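Local atomic coordinates of extracellular solute-binding protein family 1 (Arthrobacter chlorophenolicus, PDB entry 4R2F), a protein that probably serves as the extracellular sugar-binding component of a bacterial ABC-type transporter, and holds the disaccharide laminaribiose in its pocket. Residues Leu276-Pro281 and Pro364-Ile369; Gly193-Ser198 and Asn263-Asp268; Pro50-Ala55 and Lys337-Gln342; Ile210-Asn215 and Glu239-Leu244. All coordinates share one frame; numbering follows the deposited sequence.

Contact 1: Leu276-Pro281 and Pro364-Ile369; sequences LTLGVP and PNNVKI
The first torsion of Leu278 (chi1 180°) swings CG to the side opposite its backbone N and sends the isobutyl end to helix 364-373, where Asn366 and Ile369 receive it; the CG of Asn366 lies anti to the carbonyl carbon (chi1 -69°), which brings the amide oxygen over to the leucine. The two side chains meet at about a right angle, Leu278 CG lying 3.5 Å from Asn366 OD1, with both methyls almost as near. One turn on, the CD1 methyl of Ile369 packs 3.9 Å from Leu278 CG. Water 1 donates a 2.8 Å hydrogen bond to Asn366 OD1 and accepts one from Gly279 N at 3.0 Å, so the N-cap residue of helix 280-284 is tied to the neighbouring helix through a single water. Asn366 ND2 donates to Phe360 O, which fixes the turn of the amide. Cutting Leu278 back to alanine is likely to cost Ile369 CD1 most of its packing from this loop and to open a gap beside the Asn366 amide. Ile369 also rests on Ile155 and Val293, and the whole is a buried loop-to-helix packing against the mixed sheet of a solute-binding protein fold.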
loop_
_atom_site.group_PDB
_atom_site.type_symbol
_atom_site.label_atom_id
_atom_site.label_comp_id
_atom_site.label_asym_id
_atom_site.label_seq_id
_atom_site.Cartn_x
_atom_site.Cartn_y
_atom_site.Cartn_z
ATOM N N LEU A 276 -3.116 8.301 -4.520
ATOM C CA LEU A 276 -3.933 7.470 -3.658
ATOM C C LEU A 276 -3.863 5.982 -4.017
ATOM O O LEU A 276 -2.800 5.386 -4.008
ATOM C CB LEU A 276 -5.368 7.998 -3.581
ATOM C CG LEU A 276 -6.170 7.632 -2.330
ATOM C CD1 LEU A 276 -5.279 7.559 -1.109
ATOM C CD2 LEU A 276 -7.327 8.580 -2.093
ATOM N N THR A 277 -5.008 5.401 -4.337
ATOM C CA THR A 277 -5.134 3.975 -4.554
ATOM C C THR A 277 -5.962 3.691 -5.780
ATOM O O THR A 277 -6.566 4.575 -6.346
ATOM C CB THR A 277 -5.837 3.278 -3.379
ATOM O OG1 THR A 277 -7.218 3.639 -3.369
ATOM C CG2 THR A 277 -5.203 3.657 -2.067
ATOM N N LEU A 278 -5.975 2.438 -6.194
ATOM C CA LEU A 278 -6.928 2.000 -7.187
ATOM C C LEU A 278 -8.337 2.157 -6.614
ATOM O O LEU A 278 -8.548 1.955 -5.430
ATOM C CB LEU A 278 -6.671 0.547 -7.548
ATOM C CG LEU A 278 -7.600 -0.064 -8.587
ATOM C CD1 LEU A 278 -6.911 -1.177 -9.341
ATOM C CD2 LEU A 278 -8.880 -0.559 -7.945
ATOM N N GLY A 279 -9.284 2.542 -7.460
ATOM C CA GLY A 279 -10.711 2.620 -7.089
ATOM C C GLY A 279 -11.112 3.811 -6.256
ATOM O O GLY A 279 -12.059 3.736 -5.499
ATOM N N VAL A 280 -10.428 4.934 -6.421
ATOM C CA VAL A 280 -10.742 6.101 -5.618
ATOM C C VAL A 280 -12.217 6.558 -5.687
ATOM O O VAL A 280 -12.791 6.843 -4.651
ATOM C CB VAL A 280 -9.813 7.289 -5.969
ATOM C CG1 VAL A 280 -10.336 8.609 -5.405
ATOM C CG2 VAL A 280 -8.392 7.036 -5.477
ATOM N N PRO A 281 -12.836 6.645 -6.888
ATOM C CA PRO A 281 -14.244 7.108 -6.903
ATOM C C PRO A 281 -15.170 6.277 -6.004
ATOM O O PRO A 281 -15.974 6.828 -5.241
ATOM C CB PRO A 281 -14.643 6.964 -8.379
ATOM C CG PRO A 281 -13.379 7.151 -9.122
ATOM C CD PRO A 281 -12.301 6.517 -8.254
ATOM N N PRO A 364 -12.114 2.096 -17.133
ATOM C CA PRO A 364 -10.899 2.566 -17.774
ATOM C C PRO A 364 -9.818 3.023 -16.793
ATOM O O PRO A 364 -8.644 3.009 -17.142
ATOM C CB PRO A 364 -11.382 3.742 -18.621
ATOM C CG PRO A 364 -12.621 4.223 -17.952
ATOM C CD PRO A 364 -13.257 2.994 -17.394
ATOM N N ASN A 365 -10.205 3.452 -15.596
ATOM C CA ASN A 365 -9.210 3.757 -14.575
ATOM C C ASN A 365 -8.358 2.555 -14.241
ATOM O O ASN A 365 -7.159 2.694 -14.080
ATOM C CB ASN A 365 -9.866 4.286 -13.316
ATOM C CG ASN A 365 -10.442 5.660 -13.517
ATOM O OD1 ASN A 365 -9.839 6.507 -14.197
ATOM N ND2 ASN A 365 -11.591 5.909 -12.914
ATOM N N ASN A 366 -8.974 1.382 -14.133
ATOM C CA ASN A 366 -8.240 0.172 -13.824
ATOM C C ASN A 366 -7.284 -0.150 -14.953
ATOM O O ASN A 366 -6.136 -0.531 -14.715
ATOM C CB ASN A 366 -9.161 -1.032 -13.623
ATOM C CG ASN A 366 -10.020 -0.949 -12.363
ATOM O OD1 ASN A 366 -9.744 -0.230 -11.394
ATOM N ND2 ASN A 366 -11.045 -1.756 -12.358
ATOM N N VAL A 367 -7.762 -0.034 -16.186
ATOM C CA VAL A 367 -6.904 -0.305 -17.342
ATOM C C VAL A 367 -5.716 0.646 -17.411
ATOM O O VAL A 367 -4.584 0.227 -17.706
ATOM C CB VAL A 367 -7.694 -0.279 -18.664
ATOM C CG1 VAL A 367 -6.761 -0.290 -19.867
ATOM C CG2 VAL A 367 -8.629 -1.484 -18.709
ATOM N N LYS A 368 -5.949 1.921 -17.119
ATOM C CA LYS A 368 -4.847 2.880 -17.154
ATOM C C LYS A 368 -3.763 2.552 -16.101
ATOM O O LYS A 368 -2.556 2.696 -16.344
ATOM C CB LYS A 368 -5.393 4.271 -16.957
ATOM C CG LYS A 368 -4.352 5.367 -17.091
ATOM C CD LYS A 368 -5.044 6.710 -17.192
ATOM C CE LYS A 368 -4.055 7.820 -17.393
ATOM N NZ LYS A 368 -4.718 9.110 -17.693
ATOM N N ILE A 369 -4.190 2.081 -14.933
ATOM C CA ILE A 369 -3.262 1.680 -13.861
ATOM C C ILE A 369 -2.408 0.493 -14.284
ATOM O O ILE A 369 -1.181 0.497 -14.114
ATOM C CB ILE A 369 -4.044 1.364 -12.559
ATOM C CG1 ILE A 369 -4.649 2.646 -11.995
ATOM C CG2 ILE A 369 -3.165 0.696 -11.519
ATOM C CD1 ILE A 369 -5.796 2.382 -11.051
HETATM O O HOH W 1 -9.620 2.430 -10.430
#

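Contact 2: Gly193-Ser198 and Asn263-Asp268; sequences GFATGS and NAQWKD
In this solute-binding protein fold the loop between helix 176-188 and helix 204-215 runs past the last turns of helix 259-267, and the two are joined by one small apolar contact with a water bridge on each of two side chains. Ala195 is the residue of the loop that reaches the helix. Its CB points at the helix and sits between two neighbours in sequence, 4.0 Å from Gln265 OE1 and 4.1 Å from Trp266 NE1, approaching the indole obliquely. Both side chains leave the helix with CG anti to the carbonyl carbon; Gln265 (chi1 -74°) then runs on extended, which carries its amide to the level of the loop backbone. That amide is held at both ends. Gln265 NE2 donates to Asp251, while Gln265 OE1 accepts a hydrogen bond of 2.7 Å from water 3, which in turn accepts from the backbone N of Thr196 at 3.1 Å. Polar atoms in this buried place are thereby satisfied without direct bonds between loop and helix. The backbone of Ala195 is also bonded to Tyr273, at the start of strand 273-275, and Trp266 leans on Val284 of helix 280-284, so loop and helix share neighbours as well as waters. The second bridge uses the indole N-H: water 2 lies at the ring edge, in its plane, 3.1 Å from Trp266 NE1, and donates to the backbone oxygen of Ala195, with 2.8 Å between the water and Ala195 O.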
loop_
_atom_site.group_PDB
_atom_site.type_symbol
_atom_site.label_atom_id
_atom_site.label_comp_id
_atom_site.label_asym_id
_atom_site.label_seq_id
_atom_site.Cartn_x
_atom_site.Cartn_y
_atom_site.Cartn_z
ATOM N N GLY A 193 -3.693 21.232 -4.462
ATOM C CA GLY A 193 -2.933 20.775 -5.620
ATOM C C GLY A 193 -2.219 19.451 -5.462
ATOM O O GLY A 193 -1.810 18.865 -6.447
ATOM N N PHE A 194 -2.042 18.985 -4.224
ATOM C CA PHE A 194 -1.441 17.686 -3.994
ATOM C C PHE A 194 -1.929 17.157 -2.652
ATOM O O PHE A 194 -1.321 17.402 -1.585
ATOM C CB PHE A 194 0.087 17.784 -4.063
ATOM C CG PHE A 194 0.773 16.495 -4.409
ATOM C CD1 PHE A 194 0.656 15.950 -5.674
ATOM C CD2 PHE A 194 1.579 15.864 -3.496
ATOM C CE1 PHE A 194 1.296 14.775 -6.004
ATOM C CE2 PHE A 194 2.232 14.699 -3.823
ATOM C CZ PHE A 194 2.081 14.145 -5.076
ATOM N N ALA A 195 -3.028 16.413 -2.720
ATOM C CA ALA A 195 -3.728 15.960 -1.546
ATOM C C ALA A 195 -3.012 14.757 -0.997
ATOM O O ALA A 195 -2.671 13.823 -1.738
ATOM C CB ALA A 195 -5.165 15.607 -1.884
ATOM N N THR A 196 -2.791 14.796 0.305
ATOM C CA THR A 196 -2.191 13.689 1.034
ATOM C C THR A 196 -2.632 13.786 2.503
ATOM O O THR A 196 -3.440 14.636 2.848
ATOM C CB THR A 196 -0.662 13.664 0.865
ATOM O OG1 THR A 196 -0.168 12.389 1.275
ATOM C CG2 THR A 196 0.005 14.748 1.682
ATOM N N GLY A 197 -2.117 12.910 3.352
ATOM C CA GLY A 197 -2.446 12.941 4.744
ATOM C C GLY A 197 -1.565 12.022 5.541
ATOM O O GLY A 197 -1.221 10.943 5.070
ATOM N N SER A 198 -1.249 12.435 6.766
ATOM C CA SER A 198 -0.443 11.631 7.693
ATOM C C SER A 198 -1.010 11.565 9.091
ATOM O O SER A 198 -0.288 11.261 10.053
ATOM C CB SER A 198 1.005 12.135 7.733
ATOM O OG SER A 198 1.087 13.439 8.274
ATOM N N ASN A 263 -10.232 11.197 2.218
ATOM C CA ASN A 263 -11.334 10.776 1.364
ATOM C C ASN A 263 -12.374 11.900 1.178
ATOM O O ASN A 263 -12.799 12.170 0.065
ATOM C CB ASN A 263 -12.000 9.529 1.924
ATOM C CG ASN A 263 -11.154 8.282 1.764
ATOM O OD1 ASN A 263 -10.172 8.255 1.034
ATOM N ND2 ASN A 263 -11.545 7.237 2.442
ATOM N N ALA A 264 -12.748 12.576 2.263
ATOM C CA ALA A 264 -13.678 13.691 2.177
ATOM C C ALA A 264 -13.177 14.805 1.271
ATOM O O ALA A 264 -13.977 15.405 0.558
ATOM C CB ALA A 264 -14.020 14.238 3.564
ATOM N N GLN A 265 -11.870 15.093 1.276
ATOM C CA GLN A 265 -11.344 16.124 0.369
ATOM C C GLN A 265 -11.568 15.740 -1.107
ATOM O O GLN A 265 -11.857 16.588 -1.933
ATOM C CB GLN A 265 -9.853 16.386 0.581
ATOM C CG GLN A 265 -9.495 17.161 1.835
ATOM C CD GLN A 265 -8.107 17.778 1.752
ATOM O OE1 GLN A 265 -7.144 17.171 1.247
ATOM N NE2 GLN A 265 -8.002 19.007 2.216
ATOM N N TRP A 266 -11.383 14.465 -1.417
ATOM C CA TRP A 266 -11.657 13.954 -2.737
ATOM C C TRP A 266 -13.152 13.987 -3.064
ATOM O O TRP A 266 -13.537 14.485 -4.104
ATOM C CB TRP A 266 -11.097 12.538 -2.869
ATOM C CG TRP A 266 -9.628 12.553 -3.178
ATOM C CD1 TRP A 266 -8.597 12.212 -2.340
ATOM C CD2 TRP A 266 -9.018 12.964 -4.417
ATOM N NE1 TRP A 266 -7.396 12.375 -2.987
ATOM C CE2 TRP A 266 -7.628 12.837 -4.263
ATOM C CE3 TRP A 266 -9.519 13.419 -5.642
ATOM C CZ2 TRP A 266 -6.724 13.163 -5.290
ATOM C CZ3 TRP A 266 -8.617 13.730 -6.664
ATOM C CH2 TRP A 266 -7.242 13.573 -6.487
ATOM N N LYS A 267 -13.990 13.499 -2.159
ATOM C CA LYS A 267 -15.427 13.457 -2.396
ATOM C C LYS A 267 -16.026 14.852 -2.593
ATOM O O LYS A 267 -16.829 15.057 -3.476
ATOM C CB LYS A 267 -16.142 12.762 -1.240
ATOM C CG LYS A 267 -17.613 12.473 -1.530
ATOM C CD LYS A 267 -18.373 12.068 -0.284
ATOM C CE LYS A 267 -19.851 11.977 -0.607
ATOM N NZ LYS A 267 -20.618 11.606 0.602
ATOM N N ASP A 268 -15.587 15.816 -1.795
ATOM C CA ASP A 268 -16.183 17.152 -1.770
ATOM C C ASP A 268 -15.485 18.201 -2.641
ATOM O O ASP A 268 -15.671 19.389 -2.434
ATOM C CB ASP A 268 -16.278 17.617 -0.305
ATOM C CG ASP A 268 -17.060 16.626 0.569
ATOM O OD1 ASP A 268 -17.961 15.938 0.055
ATOM O OD2 ASP A 268 -16.767 16.496 1.766
HETATM O O HOH W 2 -4.447 11.801 -2.386
HETATM O O HOH W 3 -4.464 16.936 1.764
#

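Contact 3: Pro50-Ala55 and Lys337-Gln342; sequences PAYNDA and KELWQQ
Leu339 spreads its two methyls over one side of helix 50-61, CD1 against the ring of Tyr52 and CD2 against the methyl of Ala55. This is helix-to-helix packing within the solute-binding protein fold, joining helix 50-61, which follows strand 40-44, to the short helix 337-341. CD2 lies 3.9 Å from Ala55 CB, where the backbones come nearest, the CA atoms of Ala55 and Leu339 being 7.4 Å apart. The small alanine probably allows this close approach, since a single methyl stands between its backbone and the leucine. One turn earlier, Tyr52 has its CG anti to the backbone N (chi1 159°), and this swings the ring across toward helix 337-341 although its first bond does not aim there. Leu339 CD1 then stands 4.1 Å from Tyr52 CE2, meeting the ring obliquely. Gln342, just past the end of its helix, borders the contact on the exposed side, its OE1 4.4 Å from Ala55 CB.

Tyr52 also touches Trp151 of strand 145-161, Tyr72 of strand 70-74 and Met345, and Leu344 lies against Ala55. The hydroxyl of Tyr52 is hydrogen-bonded to Asp44 OD2 at the end of strand 40-44, which anchors the far end of the ring while CE2 meets the leucine methyl.

No hydrogen bond or salt bridge crosses between residues 50-55 and 337-342. Their association therefore rests on apolar packing: a branched side chain fitted to an alanine and a tyrosine whose polar end is already engaged within the fold.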
loop_
_atom_site.group_PDB
_atom_site.type_symbol
_atom_site.label_atom_id
_atom_site.label_comp_id
_atom_site.label_asym_id
_atom_site.label_seq_id
_atom_site.Cartn_x
_atom_site.Cartn_y
_atom_site.Cartn_z
ATOM N N PRO A 50 -16.100 0.396 4.525
ATOM C CA PRO A 50 -16.596 -0.586 5.497
ATOM C C PRO A 50 -17.286 -1.756 4.805
ATOM O O PRO A 50 -17.258 -2.854 5.331
ATOM C CB PRO A 50 -17.604 0.205 6.319
ATOM C CG PRO A 50 -17.025 1.550 6.380
ATOM C CD PRO A 50 -16.679 1.765 4.951
ATOM N N ALA A 51 -17.925 -1.525 3.669
ATOM C CA ALA A 51 -18.551 -2.636 2.950
ATOM C C ALA A 51 -17.538 -3.738 2.550
ATOM O O ALA A 51 -17.914 -4.892 2.428
ATOM C CB ALA A 51 -19.291 -2.117 1.730
ATOM N N TYR A 52 -16.265 -3.395 2.345
ATOM C CA TYR A 52 -15.233 -4.438 2.131
ATOM C C TYR A 52 -15.206 -5.400 3.331
ATOM O O TYR A 52 -15.201 -6.604 3.163
ATOM C CB TYR A 52 -13.810 -3.847 1.894
ATOM C CG TYR A 52 -12.778 -4.900 2.196
ATOM C CD1 TYR A 52 -12.281 -5.066 3.492
ATOM C CD2 TYR A 52 -12.421 -5.827 1.242
ATOM C CE1 TYR A 52 -11.414 -6.093 3.804
ATOM C CE2 TYR A 52 -11.541 -6.837 1.536
ATOM C CZ TYR A 52 -11.061 -6.984 2.819
ATOM O OH TYR A 52 -10.226 -8.014 3.107
ATOM N N ASN A 53 -15.179 -4.873 4.552
ATOM C CA ASN A 53 -15.057 -5.747 5.718
ATOM C C ASN A 53 -16.294 -6.589 5.981
ATOM O O ASN A 53 -16.156 -7.705 6.407
ATOM C CB ASN A 53 -14.683 -4.957 6.951
ATOM C CG ASN A 53 -13.258 -4.463 6.888
ATOM O OD1 ASN A 53 -12.285 -5.249 7.008
ATOM N ND2 ASN A 53 -13.113 -3.160 6.689
ATOM N N ASP A 54 -17.483 -6.049 5.716
ATOM C CA ASP A 54 -18.728 -6.840 5.739
ATOM C C ASP A 54 -18.659 -8.062 4.822
ATOM O O ASP A 54 -18.990 -9.175 5.226
ATOM C CB ASP A 54 -19.938 -6.000 5.304
ATOM C CG ASP A 54 -20.272 -4.874 6.271
ATOM O OD1 ASP A 54 -19.937 -4.972 7.462
ATOM O OD2 ASP A 54 -20.893 -3.886 5.834
ATOM N N ALA A 55 -18.218 -7.844 3.589
ATOM C CA ALA A 55 -18.112 -8.922 2.625
ATOM C C ALA A 55 -17.046 -9.934 2.999
ATOM O O ALA A 55 -17.236 -11.125 2.818
ATOM C CB ALA A 55 -17.835 -8.365 1.238
ATOM N N LYS A 337 -12.190 -13.621 -5.856
ATOM C CA LYS A 337 -12.828 -13.022 -7.034
ATOM C C LYS A 337 -14.122 -12.262 -6.707
ATOM O O LYS A 337 -14.419 -11.250 -7.333
ATOM C CB LYS A 337 -13.097 -14.085 -8.105
ATOM C CG LYS A 337 -14.003 -15.222 -7.661
ATOM C CD LYS A 337 -14.139 -16.290 -8.735
ATOM C CE LYS A 337 -15.134 -17.342 -8.281
ATOM N NZ LYS A 337 -14.911 -18.628 -8.986
ATOM N N GLU A 338 -14.879 -12.720 -5.715
ATOM C CA GLU A 338 -16.145 -12.045 -5.379
ATOM C C GLU A 338 -15.939 -10.606 -4.953
ATOM O O GLU A 338 -16.814 -9.771 -5.166
ATOM C CB GLU A 338 -16.883 -12.785 -4.253
ATOM C CG GLU A 338 -17.402 -14.159 -4.671
ATOM C CD GLU A 338 -17.762 -15.061 -3.500
ATOM O OE1 GLU A 338 -17.934 -14.566 -2.356
ATOM O OE2 GLU A 338 -17.878 -16.282 -3.740
ATOM N N LEU A 339 -14.788 -10.309 -4.340
ATOM C CA LEU A 339 -14.529 -8.967 -3.840
ATOM C C LEU A 339 -14.300 -7.985 -4.979
ATOM O O LEU A 339 -14.734 -6.831 -4.909
ATOM C CB LEU A 339 -13.339 -8.970 -2.879
ATOM C CG LEU A 339 -13.525 -9.818 -1.616
ATOM C CD1 LEU A 339 -12.193 -10.014 -0.897
ATOM C CD2 LEU A 339 -14.569 -9.221 -0.674
ATOM N N TRP A 340 -13.614 -8.446 -6.023
ATOM C CA TRP A 340 -13.443 -7.635 -7.226
ATOM C C TRP A 340 -14.712 -7.615 -8.066
ATOM O O TRP A 340 -14.976 -6.619 -8.734
ATOM C CB TRP A 340 -12.269 -8.126 -8.072
ATOM C CG TRP A 340 -10.970 -7.589 -7.592
ATOM C CD1 TRP A 340 -10.365 -6.422 -7.984
ATOM C CD2 TRP A 340 -10.118 -8.171 -6.599
ATOM N NE1 TRP A 340 -9.182 -6.254 -7.308
ATOM C CE2 TRP A 340 -8.992 -7.313 -6.461
ATOM C CE3 TRP A 340 -10.185 -9.332 -5.819
ATOM C CZ2 TRP A 340 -7.956 -7.577 -5.562
ATOM C CZ3 TRP A 340 -9.144 -9.606 -4.934
ATOM C CH2 TRP A 340 -8.054 -8.720 -4.797
ATOM N N GLN A 341 -15.478 -8.706 -8.041
ATOM C CA GLN A 341 -16.773 -8.758 -8.749
ATOM C C GLN A 341 -17.727 -7.704 -8.209
ATOM O O GLN A 341 -18.367 -7.006 -8.978
ATOM C CB GLN A 341 -17.378 -10.171 -8.686
ATOM C CG GLN A 341 -18.487 -10.466 -9.709
ATOM C CD GLN A 341 -19.814 -9.852 -9.304
ATOM O OE1 GLN A 341 -20.202 -9.861 -8.129
ATOM N NE2 GLN A 341 -20.506 -9.287 -10.271
ATOM N N GLN A 342 -17.768 -7.551 -6.887
ATOM C CA GLN A 342 -18.582 -6.516 -6.236
ATOM C C GLN A 342 -17.900 -5.153 -6.177
ATOM O O GLN A 342 -18.472 -4.203 -5.665
ATOM C CB GLN A 342 -18.965 -6.970 -4.814
ATOM C CG GLN A 342 -19.890 -8.192 -4.788
ATOM C CD GLN A 342 -19.847 -8.919 -3.440
ATOM O OE1 GLN A 342 -20.216 -8.367 -2.407
ATOM N NE2 GLN A 342 -19.375 -10.149 -3.451
#

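Contact 4: Ile210-Asn215 and Glu239-Leu244; sequences IMMMLN and EFLLEL
This is a buried helix-to-helix packing contact, made where the last turns of helix 204-215 face the middle of helix 232-246, and a single methionine carries the near side of it. Met212 starts out with CG anti to the carbonyl carbon and then bends at both chi2 (-67°) and chi3 (-79°), a curled shape that lays its stem on Leu241 and delivers its methyl to Phe240. Met212 CB is 4.0 Å from Leu241 CD1, and Met212 CG meets both methyls of that leucine. Farther out, Met212 CE comes to the ring edge, near the plane of the phenyl group, 3.5 Å from Phe240 CD2 and 3.7 Å from Phe240 CE2. One face of the same ring is taken by Leu244, whose CG lies above it toward the rim. Replacing Met212 by an alanine would probably leave a gap beside the Phe240 edge and take away the CG that packs on both methyls of Leu241, leaving only the beta carbon near CD1. Trp176, at the start of helix 176-188, stacks with the Phe240 ring and also touches Met212, while Val407 of helix 398-408 packs on Leu241, so the pair of helices is flanked by two more.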
loop_
_atom_site.group_PDB
_atom_site.type_symbol
_atom_site.label_atom_id
_atom_site.label_comp_id
_atom_site.label_asym_id
_atom_site.label_seq_id
_atom_site.Cartn_x
_atom_site.Cartn_y
_atom_site.Cartn_z
ATOM N N ILE A 210 8.254 7.945 0.088
ATOM C CA ILE A 210 9.014 6.933 -0.624
ATOM C C ILE A 210 8.700 6.953 -2.106
ATOM O O ILE A 210 9.620 6.844 -2.913
ATOM C CB ILE A 210 8.787 5.506 -0.079
ATOM C CG1 ILE A 210 8.975 5.450 1.435
ATOM C CG2 ILE A 210 9.739 4.517 -0.769
ATOM C CD1 ILE A 210 10.359 5.805 1.906
ATOM N N MET A 211 7.433 7.117 -2.488
ATOM C CA MET A 211 7.112 7.241 -3.931
ATOM C C MET A 211 7.901 8.346 -4.603
ATOM O O MET A 211 8.385 8.149 -5.740
ATOM C CB MET A 211 5.621 7.443 -4.247
ATOM C CG MET A 211 5.345 7.459 -5.771
ATOM S SD MET A 211 5.521 9.116 -6.487
ATOM C CE MET A 211 3.826 9.686 -6.298
ATOM N N MET A 212 8.049 9.498 -3.937
ATOM C CA MET A 212 8.740 10.601 -4.615
ATOM C C MET A 212 10.238 10.350 -4.732
ATOM O O MET A 212 10.851 10.737 -5.742
ATOM C CB MET A 212 8.452 11.963 -3.981
ATOM C CG MET A 212 6.981 12.380 -4.095
ATOM S SD MET A 212 6.390 12.718 -5.767
ATOM C CE MET A 212 7.088 14.331 -5.905
ATOM N N MET A 213 10.815 9.687 -3.743
ATOM C CA MET A 213 12.227 9.249 -3.837
ATOM C C MET A 213 12.361 8.306 -5.041
ATOM O O MET A 213 13.230 8.490 -5.889
ATOM C CB MET A 213 12.697 8.547 -2.541
ATOM C CG MET A 213 12.826 9.429 -1.288
ATOM S SD MET A 213 13.234 8.479 0.194
ATOM C CE MET A 213 12.385 9.382 1.433
ATOM N N LEU A 214 11.479 7.312 -5.142
ATOM C CA LEU A 214 11.546 6.358 -6.268
ATOM C C LEU A 214 11.375 7.042 -7.610
ATOM O O LEU A 214 12.087 6.752 -8.560
ATOM C CB LEU A 214 10.490 5.269 -6.101
ATOM C CG LEU A 214 10.637 4.396 -4.860
ATOM C CD1 LEU A 214 9.565 3.324 -4.900
ATOM C CD2 LEU A 214 12.002 3.765 -4.741
ATOM N N ASN A 215 10.455 7.998 -7.655
ATOM C CA ASN A 215 10.195 8.770 -8.854
ATOM C C ASN A 215 11.414 9.575 -9.309
ATOM O O ASN A 215 11.538 9.885 -10.478
ATOM C CB ASN A 215 8.995 9.671 -8.595
ATOM C CG ASN A 215 8.340 10.203 -9.851
ATOM O OD1 ASN A 215 8.874 10.136 -10.959
ATOM N ND2 ASN A 215 7.158 10.760 -9.670
ATOM N N GLU A 239 13.437 17.940 -0.978
ATOM C CA GLU A 239 13.404 19.375 -1.271
ATOM C C GLU A 239 12.169 19.757 -2.089
ATOM O O GLU A 239 11.601 20.819 -1.902
ATOM C CB GLU A 239 14.673 19.833 -2.018
ATOM C CG GLU A 239 15.915 19.903 -1.137
ATOM C CD GLU A 239 17.198 20.270 -1.889
ATOM O OE1 GLU A 239 17.264 20.148 -3.136
ATOM O OE2 GLU A 239 18.167 20.680 -1.219
ATOM N N PHE A 240 11.754 18.894 -3.005
ATOM C CA PHE A 240 10.599 19.200 -3.817
ATOM C C PHE A 240 9.309 19.166 -2.981
ATOM O O PHE A 240 8.469 20.055 -3.095
ATOM C CB PHE A 240 10.520 18.266 -5.007
ATOM C CG PHE A 240 9.349 18.531 -5.879
ATOM C CD1 PHE A 240 9.273 19.708 -6.625
ATOM C CD2 PHE A 240 8.306 17.621 -5.951
ATOM C CE1 PHE A 240 8.178 19.971 -7.425
ATOM C CE2 PHE A 240 7.212 17.876 -6.772
ATOM C CZ PHE A 240 7.144 19.053 -7.495
ATOM N N LEU A 241 9.184 18.156 -2.138
ATOM C CA LEU A 241 8.057 18.066 -1.222
ATOM C C LEU A 241 7.992 19.286 -0.301
ATOM O O LEU A 241 6.936 19.883 -0.128
ATOM C CB LEU A 241 8.136 16.775 -0.421
ATOM C CG LEU A 241 7.807 15.541 -1.281
ATOM C CD1 LEU A 241 8.328 14.247 -0.686
ATOM C CD2 LEU A 241 6.314 15.453 -1.536
ATOM N N LEU A 242 9.123 19.672 0.267
ATOM C CA LEU A 242 9.179 20.897 1.083
ATOM C C LEU A 242 8.744 22.144 0.328
ATOM O O LEU A 242 8.090 23.015 0.899
ATOM C CB LEU A 242 10.575 21.103 1.632
ATOM C CG LEU A 242 11.000 20.087 2.679
ATOM C CD1 LEU A 242 12.512 20.200 2.933
ATOM C CD2 LEU A 242 10.209 20.293 3.962
ATOM N N GLU A 243 9.062 22.208 -0.963
ATOM C CA GLU A 243 8.628 23.293 -1.792
ATOM C C GLU A 243 7.118 23.227 -2.030
ATOM O O GLU A 243 6.460 24.249 -2.058
ATOM C CB GLU A 243 9.366 23.248 -3.119
ATOM C CG GLU A 243 9.419 24.570 -3.845
ATOM C CD GLU A 243 10.167 24.459 -5.161
ATOM O OE1 GLU A 243 10.201 25.453 -5.912
ATOM O OE2 GLU A 243 10.715 23.373 -5.459
ATOM N N LEU A 244 6.567 22.038 -2.250
ATOM C CA LEU A 244 5.112 21.914 -2.327
ATOM C C LEU A 244 4.432 22.376 -1.019
ATOM O O LEU A 244 3.394 23.061 -1.061
ATOM C CB LEU A 244 4.697 20.495 -2.645
ATOM C CG LEU A 244 5.089 19.936 -4.000
ATOM C CD1 LEU A 244 4.492 18.552 -4.124
ATOM C CD2 LEU A 244 4.625 20.832 -5.128
#

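How the contacts relate
Contacts 1, 2 and 4 form a connected series. Contact 1 touches contact 2 where Leu276 CD2 packs 3.9 Å from Trp266 CD1, and contact 2 touches contact 4 where Phe194 CD2 lies 4.0 Å from Leu244 CD1; contacts 1 and 4 do not touch, their nearest atoms being about 7 Å apart. Contact 3 touches none of the others; it comes closest to contact 1, with nearest atoms about 6 Å apart, while its centre is about 34 Å from that of contact 4. Contacts 2 and 4 are nested within the chain loop that contact 3 closes. None of these side chains reaches the bound laminaribiose: Leu278 and Tyr52 are each about 9 Å from a glucose unit, Trp266 about 11 Å.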